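PDB 4R1D: Alpha/beta hydrolase from Pseudomonas aeruginosa PAO1, which probably acts as a lipase effector delivered by the H2 type VI secretion system, binds calcium, and is held in check by the immunity protein Tli4. Local coordinates for residues 425-435 with 513-523. Numbering follows the deposited sequence.
Sequences SETYAHYGADD and VKASFRHGSKG
Tyr-431 and Arg-518 meet where strands 427-432 and 515-519 run parallel at the edge of an alpha/beta-hydrolase sheet, a worked example of a parallel ladder reinforced by side chains. Arg-518 CA lies over one face of the tyrosine ring, while NH1 donates a 2.9 Å hydrogen bond to Tyr-431 OH, with NH1 in the ring plane and the hydroxyl in the guanidinium plane, the two planes 73° apart. With CG wedged between its backbone N and carbonyl carbon (chi1 60°), the tyrosine leans across strand 515-519, bringing CE1 to 3.3 Å from Ser-516 OG. Underneath, six backbone hydrogen bonds run from Ala-515 N on Thr-427 O to Ala-433 N on His-519 O. On the other face, His-430 CB sits 3.6 Å from His-519 CE1. Salt bridges close both ends: Lys-514 NZ reaches the syn lone pair of Glu-426 OE1, and Lys-522 NZ meets Asp-435 OD2, Ser-494 OG bonding NZ and Asp-435 OD1. Glu-182 OE2 is hydrogen-bonded to Tyr-431 OH and Ser-516 OG, Gln-506 to Arg-518 NH1, Ser-436 OG to Asp-434 OD1, and Gly-532 N to Asp-434 OD2. From turn 520-523, Ser-521 N also donates to Asp-434 OD2, 2.9 Å away and 55° out of the carboxylate plane.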
ATOM      1  N   SER A 425     -19.577 -17.955   6.932  1.00 18.03           N
ATOM      2  CA  SER A 425     -20.056 -19.006   7.832  1.00 19.15           C
ATOM      3  C   SER A 425     -19.074 -20.172   8.016  1.00 19.31           C
ATOM      4  O   SER A 425     -19.206 -20.967   8.952  1.00 22.15           O
ATOM      5  CB  SER A 425     -21.421 -19.529   7.363  1.00 19.41           C
ATOM      6  OG  SER A 425     -21.322 -20.124   6.079  1.00 27.42           O
ATOM      7  N   GLU A 426     -18.098 -20.289   7.123  1.00 16.08           N
ATOM      8  CA  GLU A 426     -17.078 -21.323   7.273  1.00 15.15           C
ATOM      9  C   GLU A 426     -15.708 -20.658   7.443  1.00 16.68           C
ATOM     10  O   GLU A 426     -14.844 -20.757   6.577  1.00 18.24           O
ATOM     11  CB  GLU A 426     -17.083 -22.267   6.072  1.00 13.25           C
ATOM     12  CG  GLU A 426     -18.484 -22.800   5.725  1.00 16.34           C
ATOM     13  CD  GLU A 426     -19.051 -23.722   6.810  1.00 22.51           C
ATOM     14  OE1 GLU A 426     -18.268 -24.263   7.613  1.00 21.44           O
ATOM     15  OE2 GLU A 426     -20.281 -23.911   6.849  1.00 29.33           O
ATOM     16  N   THR A 427     -15.534 -19.976   8.569  1.00 16.45           N
ATOM     17  CA  THR A 427     -14.324 -19.215   8.821  1.00 15.98           C
ATOM     18  C   THR A 427     -13.462 -19.909   9.865  1.00 18.42           C
ATOM     19  O   THR A 427     -13.940 -20.246  10.962  1.00 17.00           O
ATOM     20  CB  THR A 427     -14.656 -17.783   9.300  1.00 15.97           C
ATOM     21  OG1 THR A 427     -15.233 -17.037   8.221  1.00 17.07           O
ATOM     22  CG2 THR A 427     -13.393 -17.081   9.750  1.00 15.58           C
ATOM     23  N   TYR A 428     -12.199 -20.132   9.513  1.00 14.64           N
ATOM     24  CA  TYR A 428     -11.216 -20.723  10.421  1.00 15.61           C
ATOM     25  C   TYR A 428     -10.120 -19.698  10.644  1.00 16.23           C
ATOM     26  O   TYR A 428      -9.340 -19.391   9.740  1.00 16.27           O
ATOM     27  CB  TYR A 428     -10.639 -22.008   9.808  1.00 17.59           C
ATOM     28  CG  TYR A 428     -11.681 -23.101   9.662  1.00 14.77           C
ATOM     29  CD1 TYR A 428     -12.677 -23.030   8.682  1.00 15.91           C
ATOM     30  CD2 TYR A 428     -11.683 -24.189  10.526  1.00 15.67           C
ATOM     31  CE1 TYR A 428     -13.652 -24.034   8.576  1.00 16.70           C
ATOM     32  CE2 TYR A 428     -12.639 -25.185  10.420  1.00 15.65           C
ATOM     33  CZ  TYR A 428     -13.614 -25.106   9.463  1.00 16.58           C
ATOM     34  OH  TYR A 428     -14.540 -26.122   9.397  1.00 17.71           O
ATOM     35  N   ALA A 429     -10.079 -19.131  11.842  1.00 14.34           N
ATOM     36  CA  ALA A 429      -9.176 -18.022  12.108  1.00 12.33           C
ATOM     37  C   ALA A 429      -8.067 -18.441  13.075  1.00 14.37           C
ATOM     38  O   ALA A 429      -8.296 -19.249  13.968  1.00 16.26           O
ATOM     39  CB  ALA A 429      -9.968 -16.863  12.689  1.00 12.65           C
ATOM     40  N   HIS A 430      -6.868 -17.891  12.896  1.00 13.05           N
ATOM     41  CA  HIS A 430      -5.813 -18.050  13.897  1.00 12.95           C
ATOM     42  C   HIS A 430      -5.134 -16.697  14.131  1.00 15.70           C
ATOM     43  O   HIS A 430      -5.130 -15.831  13.259  1.00 14.21           O
ATOM     44  CB  HIS A 430      -4.795 -19.140  13.500  1.00 12.84           C
ATOM     45  CG  HIS A 430      -4.028 -18.820  12.252  1.00 12.49           C
ATOM     46  ND1 HIS A 430      -4.466 -19.187  10.996  1.00 13.51           N
ATOM     47  CD2 HIS A 430      -2.870 -18.142  12.067  1.00 14.13           C
ATOM     48  CE1 HIS A 430      -3.605 -18.751  10.090  1.00 12.41           C
ATOM     49  NE2 HIS A 430      -2.631 -18.112  10.713  1.00 11.70           N
ATOM     50  N   TYR A 431      -4.589 -16.498  15.319  1.00 12.84           N
ATOM     51  CA  TYR A 431      -3.984 -15.217  15.638  1.00 15.38           C
ATOM     52  C   TYR A 431      -2.974 -15.371  16.772  1.00 15.15           C
ATOM     53  O   TYR A 431      -2.988 -16.372  17.487  1.00 14.95           O
ATOM     54  CB  TYR A 431      -5.066 -14.189  16.003  1.00 14.62           C
ATOM     55  CG  TYR A 431      -5.903 -14.576  17.204  1.00 15.23           C
ATOM     56  CD1 TYR A 431      -6.857 -15.585  17.117  1.00 14.58           C
ATOM     57  CD2 TYR A 431      -5.736 -13.932  18.429  1.00 17.50           C
ATOM     58  CE1 TYR A 431      -7.626 -15.947  18.223  1.00 13.23           C
ATOM     59  CE2 TYR A 431      -6.500 -14.279  19.528  1.00 17.45           C
ATOM     60  CZ  TYR A 431      -7.441 -15.281  19.421  1.00 15.59           C
ATOM     61  OH  TYR A 431      -8.201 -15.629  20.523  1.00 14.69           O
ATOM     62  N   GLY A 432      -2.091 -14.386  16.902  1.00 16.81           N
ATOM     63  CA  GLY A 432      -1.064 -14.382  17.933  1.00 15.84           C
ATOM     64  C   GLY A 432      -1.531 -13.598  19.144  1.00 16.62           C
ATOM     65  O   GLY A 432      -1.870 -12.415  19.045  1.00 16.47           O
ATOM     66  N   ALA A 433      -1.556 -14.269  20.290  1.00 18.03           N
ATOM     67  CA  ALA A 433      -2.006 -13.660  21.524  1.00 19.27           C
ATOM     68  C   ALA A 433      -0.965 -13.943  22.592  1.00 17.58           C
ATOM     69  O   ALA A 433      -1.038 -14.950  23.292  1.00 18.79           O
ATOM     70  CB  ALA A 433      -3.336 -14.236  21.932  1.00 17.13           C
ATOM     71  N   ASP A 434       0.011 -13.055  22.708  1.00 17.00           N
ATOM     72  CA  ASP A 434       1.140 -13.321  23.585  1.00 20.24           C
ATOM     73  C   ASP A 434       1.489 -12.082  24.370  1.00 19.27           C
ATOM     74  O   ASP A 434       1.679 -11.002  23.803  1.00 17.48           O
ATOM     75  CB  ASP A 434       2.346 -13.783  22.775  1.00 20.38           C
ATOM     76  CG  ASP A 434       3.381 -14.483  23.628  1.00 20.85           C
ATOM     77  OD1 ASP A 434       4.085 -13.798  24.395  1.00 21.87           O
ATOM     78  OD2 ASP A 434       3.493 -15.723  23.536  1.00 19.37           O
ATOM     79  N   ASP A 435       1.574 -12.237  25.687  1.00 21.24           N
ATOM     80  CA  ASP A 435       1.846 -11.095  26.549  1.00 19.37           C
ATOM     81  C   ASP A 435       3.308 -10.650  26.532  1.00 24.69           C
ATOM     82  O   ASP A 435       3.641  -9.632  27.133  1.00 24.34           O
ATOM     83  CB  ASP A 435       1.362 -11.376  27.972  1.00 19.01           C
ATOM     84  CG  ASP A 435      -0.129 -11.144  28.125  1.00 22.51           C
ATOM     85  OD1 ASP A 435      -0.612 -10.087  27.665  1.00 25.43           O
ATOM     86  OD2 ASP A 435      -0.821 -12.013  28.695  1.00 22.21           O
ATOM     87  N   VAL A 513     -17.092 -17.190  15.120  1.00 19.34           N
ATOM     88  CA  VAL A 513     -16.600 -17.919  13.948  1.00 16.74           C
ATOM     89  C   VAL A 513     -16.495 -19.405  14.259  1.00 17.76           C
ATOM     90  O   VAL A 513     -16.422 -19.810  15.431  1.00 18.89           O
ATOM     91  CB  VAL A 513     -15.245 -17.384  13.414  1.00 19.23           C
ATOM     92  CG1 VAL A 513     -15.423 -16.013  12.772  1.00 19.33           C
ATOM     93  CG2 VAL A 513     -14.208 -17.332  14.522  1.00 18.27           C
ATOM     94  N   LYS A 514     -16.503 -20.218  13.212  1.00 17.80           N
ATOM     95  CA  LYS A 514     -16.553 -21.669  13.380  1.00 20.79           C
ATOM     96  C   LYS A 514     -15.343 -22.221  14.135  1.00 21.80           C
ATOM     97  O   LYS A 514     -15.479 -23.093  14.997  1.00 18.47           O
ATOM     98  CB  LYS A 514     -16.705 -22.360  12.026  1.00 21.13           C
ATOM     99  CG  LYS A 514     -16.684 -23.882  12.104  1.00 19.55           C
ATOM    100  CD  LYS A 514     -17.186 -24.512  10.804  1.00 22.45           C
ATOM    101  CE  LYS A 514     -18.704 -24.707  10.809  1.00 30.40           C
ATOM    102  NZ  LYS A 514     -19.174 -25.620   9.705  1.00 26.41           N
ATOM    103  N   ALA A 515     -14.155 -21.726  13.801  1.00 16.25           N
ATOM    104  CA  ALA A 515     -12.941 -22.141  14.495  1.00 15.30           C
ATOM    105  C   ALA A 515     -12.002 -20.958  14.712  1.00 15.35           C
ATOM    106  O   ALA A 515     -11.858 -20.097  13.841  1.00 15.67           O
ATOM    107  CB  ALA A 515     -12.228 -23.259  13.723  1.00 17.49           C
ATOM    108  N   SER A 516     -11.377 -20.908  15.880  1.00 12.85           N
ATOM    109  CA  SER A 516     -10.461 -19.818  16.228  1.00 15.52           C
ATOM    110  C   SER A 516      -9.289 -20.380  17.041  1.00 18.63           C
ATOM    111  O   SER A 516      -9.480 -20.979  18.113  1.00 17.17           O
ATOM    112  CB  SER A 516     -11.198 -18.719  17.009  1.00 16.28           C
ATOM    113  OG  SER A 516     -10.329 -17.665  17.398  1.00 16.65           O
ATOM    114  N   PHE A 517      -8.080 -20.211  16.513  1.00 15.20           N
ATOM    115  CA  PHE A 517      -6.867 -20.710  17.164  1.00 15.27           C
ATOM    116  C   PHE A 517      -6.079 -19.582  17.805  1.00 16.36           C
ATOM    117  O   PHE A 517      -5.562 -18.683  17.120  1.00 16.05           O
ATOM    118  CB  PHE A 517      -5.999 -21.486  16.172  1.00 14.41           C
ATOM    119  CG  PHE A 517      -6.687 -22.688  15.594  1.00 16.75           C
ATOM    120  CD1 PHE A 517      -7.617 -22.547  14.573  1.00 15.02           C
ATOM    121  CD2 PHE A 517      -6.418 -23.958  16.081  1.00 17.76           C
ATOM    122  CE1 PHE A 517      -8.263 -23.633  14.044  1.00 15.96           C
ATOM    123  CE2 PHE A 517      -7.061 -25.056  15.562  1.00 14.02           C
ATOM    124  CZ  PHE A 517      -7.985 -24.901  14.533  1.00 16.89           C
ATOM    125  N   ARG A 518      -6.001 -19.638  19.134  1.00 13.82           N
ATOM    126  CA  ARG A 518      -5.382 -18.586  19.915  1.00 14.27           C
ATOM    127  C   ARG A 518      -3.938 -19.004  20.221  1.00 17.88           C
ATOM    128  O   ARG A 518      -3.679 -19.804  21.125  1.00 18.03           O
ATOM    129  CB  ARG A 518      -6.199 -18.387  21.187  1.00 15.80           C
ATOM    130  CG  ARG A 518      -5.781 -17.261  22.134  1.00 18.52           C
ATOM    131  CD  ARG A 518      -6.836 -17.222  23.253  1.00 18.52           C
ATOM    132  NE  ARG A 518      -6.620 -16.215  24.292  1.00 18.82           N
ATOM    133  CZ  ARG A 518      -7.061 -14.962  24.245  1.00 20.20           C
ATOM    134  NH1 ARG A 518      -7.717 -14.514  23.176  1.00 18.31           N
ATOM    135  NH2 ARG A 518      -6.831 -14.143  25.272  1.00 17.41           N
ATOM    136  N   HIS A 519      -2.999 -18.484  19.441  1.00 13.76           N
ATOM    137  CA  HIS A 519      -1.616 -18.958  19.518  1.00 13.71           C
ATOM    138  C   HIS A 519      -0.766 -18.086  20.440  1.00 17.34           C
ATOM    139  O   HIS A 519      -0.848 -16.866  20.410  1.00 20.39           O
ATOM    140  CB  HIS A 519      -0.982 -19.049  18.119  1.00 15.90           C
ATOM    141  CG  HIS A 519      -1.605 -20.098  17.248  1.00 18.37           C
ATOM    142  ND1 HIS A 519      -1.809 -19.920  15.895  1.00 17.71           N
ATOM    143  CD2 HIS A 519      -2.059 -21.338  17.537  1.00 16.98           C
ATOM    144  CE1 HIS A 519      -2.375 -21.001  15.392  1.00 14.96           C
ATOM    145  NE2 HIS A 519      -2.542 -21.877  16.367  1.00 16.15           N
ATOM    146  N   GLY A 520       0.070 -18.719  21.253  1.00 18.18           N
ATOM    147  CA  GLY A 520       0.930 -17.964  22.141  1.00 14.65           C
ATOM    148  C   GLY A 520       0.552 -18.106  23.603  1.00 18.58           C
ATOM    149  O   GLY A 520      -0.263 -18.951  23.972  1.00 18.09           O
ATOM    150  N   SER A 521       1.136 -17.247  24.431  1.00 22.42           N
ATOM    151  CA  SER A 521       1.048 -17.389  25.879  1.00 21.99           C
ATOM    152  C   SER A 521      -0.377 -17.317  26.432  1.00 20.70           C
ATOM    153  O   SER A 521      -0.666 -17.891  27.490  1.00 21.55           O
ATOM    154  CB  SER A 521       1.921 -16.333  26.551  1.00 20.11           C
ATOM    155  OG  SER A 521       1.282 -15.067  26.523  1.00 18.21           O
ATOM    156  N   LYS A 522      -1.271 -16.615  25.737  1.00 17.96           N
ATOM    157  CA  LYS A 522      -2.646 -16.459  26.216  1.00 19.78           C
ATOM    158  C   LYS A 522      -3.590 -17.557  25.732  1.00 19.45           C
ATOM    159  O   LYS A 522      -4.775 -17.557  26.055  1.00 17.38           O
ATOM    160  CB  LYS A 522      -3.198 -15.074  25.850  1.00 20.64           C
ATOM    161  CG  LYS A 522      -2.287 -13.932  26.286  1.00 21.89           C
ATOM    162  CD  LYS A 522      -2.841 -12.565  25.902  1.00 18.78           C
ATOM    163  CE  LYS A 522      -4.081 -12.180  26.720  1.00 23.19           C
ATOM    164  NZ  LYS A 522      -3.767 -12.066  28.184  1.00 21.65           N
ATOM    165  N   GLY A 523      -3.063 -18.485  24.941  1.00 18.52           N
ATOM    166  CA  GLY A 523      -3.837 -19.620  24.489  1.00 17.40           C
ATOM    167  C   GLY A 523      -3.468 -20.873  25.260  1.00 20.72           C
ATOM    168  O   GLY A 523      -2.687 -20.811  26.216  1.00 19.66           O
TER
HETATM  169  O   HOH W   1     -21.509 -26.468   7.625  1.00 32.92           O
HETATM  170  O   HOH W   2     -17.603 -19.000  10.785  1.00 20.93           O
HETATM  171  O   HOH W   3       0.033 -14.565  28.876  1.00 24.44           O